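S-M checkpoint control protein rad4 (Schizosaccharomyces pombe, PDB 4BU0) acts as an adaptor essential for DNA replication and the S-M checkpoint, its first two BRCT domains binding phosphorylated Crb2 to establish the DNA damage checkpoint. Local coordinates at residues 10-15 against 73-78. Residues are numbered along the deposited sequence; the frame is centred on the assembly and turned at random.
Sequences FVICCT and EWIPVL
Trp74 pushes the six-membered part of its indole from helix 74-83 into the hollow between Phe10 and Ile12, two side chains that point to the same side, Phe10 just before strand 11-15 and Ile12 within it. Its corner atom CH2 comes 3.8 Å from Phe10 CD2, which lies at the indole's edge, near its plane; Phe10 CE2 is 3.9 Å from the same Trp74 CH2. At the next carbon of the rim, Trp74 CZ3 rests 3.9 Å from Ile12 CD1. That same methyl is a small bump that also meets Ile75 CD1 tip to tip at 3.7 Å, so one carbon touches both helix residues. CG anti to the backbone N (chi1 175°) carries the benzo ring of Trp74 out to Phe10 and Ile12, while Ile75 lays its own CD1 over one indole face, 3.6 Å above the plane and displaced toward the rim. The meeting is wholly apolar and mostly buried. Trp74 NE1 donates a hydrogen bond to Leu92 O, which helps fix the turn of the indole, and His46 stacks on Phe10 and meets Trp74 with ring planes about 25° apart. Ile48 of strand 46-49 and Ala29 of helix 19-31 also pack on Ile12. Here the last helix of the first BRCT domain, carrying the family's tryptophan, packs on the four-stranded parallel sheet of order 2-1-3-4, as in the BRCT fold.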
# COMPACT_ATOMS: atom_id res chain seq x y z
N PHE A 10 -5.14 14.00 -16.95
CA PHE A 10 -4.99 13.25 -15.70
C PHE A 10 -5.98 13.75 -14.68
O PHE A 10 -6.27 14.96 -14.64
CB PHE A 10 -3.56 13.41 -15.14
CG PHE A 10 -2.48 12.62 -15.80
CD1 PHE A 10 -2.14 12.85 -17.13
CD2 PHE A 10 -1.71 11.73 -15.07
CE1 PHE A 10 -1.11 12.13 -17.74
CE2 PHE A 10 -0.66 11.02 -15.67
CZ PHE A 10 -0.38 11.21 -17.01
N VAL A 11 -6.48 12.85 -13.81
CA VAL A 11 -7.44 13.20 -12.76
C VAL A 11 -6.87 12.56 -11.51
O VAL A 11 -6.86 11.34 -11.38
CB VAL A 11 -8.89 12.77 -13.08
CG1 VAL A 11 -9.83 13.21 -11.96
CG2 VAL A 11 -9.34 13.35 -14.42
N ILE A 12 -6.34 13.41 -10.62
CA ILE A 12 -5.63 12.92 -9.44
C ILE A 12 -6.46 13.05 -8.18
O ILE A 12 -7.17 14.02 -7.99
CB ILE A 12 -4.30 13.71 -9.37
CG1 ILE A 12 -3.39 13.28 -10.56
CG2 ILE A 12 -3.60 13.57 -7.98
CD1 ILE A 12 -2.28 14.23 -10.88
N CYS A 13 -6.33 12.04 -7.30
CA CYS A 13 -7.03 11.98 -6.01
C CYS A 13 -6.01 11.50 -4.99
O CYS A 13 -5.11 10.75 -5.38
CB CYS A 13 -8.20 11.01 -6.14
SG CYS A 13 -9.26 10.90 -4.69
N CYS A 14 -6.12 11.93 -3.71
CA CYS A 14 -5.23 11.47 -2.63
C CYS A 14 -6.00 10.64 -1.63
O CYS A 14 -7.20 10.88 -1.40
CB CYS A 14 -4.57 12.65 -1.90
SG CYS A 14 -3.43 13.61 -2.92
N THR A 15 -5.28 9.73 -0.95
CA THR A 15 -5.84 9.01 0.19
C THR A 15 -4.77 8.92 1.25
O THR A 15 -3.62 8.56 0.96
CB THR A 15 -6.47 7.65 -0.17
OG1 THR A 15 -7.12 7.14 1.00
CG2 THR A 15 -5.47 6.61 -0.69
N GLU A 73 5.63 11.16 -3.62
CA GLU A 73 6.74 11.90 -4.22
C GLU A 73 6.55 12.12 -5.73
O GLU A 73 7.28 12.93 -6.31
CB GLU A 73 8.09 11.18 -3.95
CG GLU A 73 8.46 10.08 -4.94
CD GLU A 73 8.69 8.65 -4.47
OE1 GLU A 73 9.26 8.46 -3.37
OE2 GLU A 73 8.36 7.71 -5.25
N TRP A 74 5.60 11.38 -6.37
CA TRP A 74 5.45 11.51 -7.81
C TRP A 74 5.26 12.94 -8.31
O TRP A 74 6.06 13.42 -9.12
CB TRP A 74 4.29 10.62 -8.30
CG TRP A 74 3.99 10.78 -9.76
CD1 TRP A 74 4.90 10.79 -10.79
CD2 TRP A 74 2.71 11.04 -10.33
NE1 TRP A 74 4.24 11.03 -11.99
CE2 TRP A 74 2.90 11.18 -11.73
CE3 TRP A 74 1.41 11.13 -9.80
CZ2 TRP A 74 1.84 11.45 -12.61
CZ3 TRP A 74 0.35 11.36 -10.68
CH2 TRP A 74 0.58 11.53 -12.06
N ILE A 75 4.23 13.62 -7.84
CA ILE A 75 3.93 14.95 -8.37
C ILE A 75 5.06 15.95 -8.04
O ILE A 75 5.52 16.64 -8.95
CB ILE A 75 2.56 15.44 -7.91
CG1 ILE A 75 1.40 14.66 -8.63
CG2 ILE A 75 2.42 16.97 -8.09
CD1 ILE A 75 1.34 14.86 -10.19
N PRO A 76 5.58 16.03 -6.80
CA PRO A 76 6.70 16.95 -6.56
C PRO A 76 7.91 16.68 -7.44
O PRO A 76 8.53 17.63 -7.93
CB PRO A 76 7.02 16.72 -5.08
CG PRO A 76 5.68 16.36 -4.49
CD PRO A 76 5.12 15.41 -5.54
N VAL A 77 8.25 15.38 -7.71
CA VAL A 77 9.41 15.08 -8.54
C VAL A 77 9.14 15.48 -10.01
O VAL A 77 10.00 16.09 -10.68
CB VAL A 77 9.85 13.60 -8.40
CG1 VAL A 77 10.92 13.24 -9.43
CG2 VAL A 77 10.38 13.32 -6.98
N LEU A 78 7.95 15.14 -10.54
CA LEU A 78 7.65 15.50 -11.92
C LEU A 78 7.59 17.03 -12.08
O LEU A 78 8.15 17.59 -13.04
CB LEU A 78 6.30 14.88 -12.30
CG LEU A 78 5.75 15.30 -13.65
CD1 LEU A 78 6.68 14.80 -14.81
CD2 LEU A 78 4.34 14.72 -13.83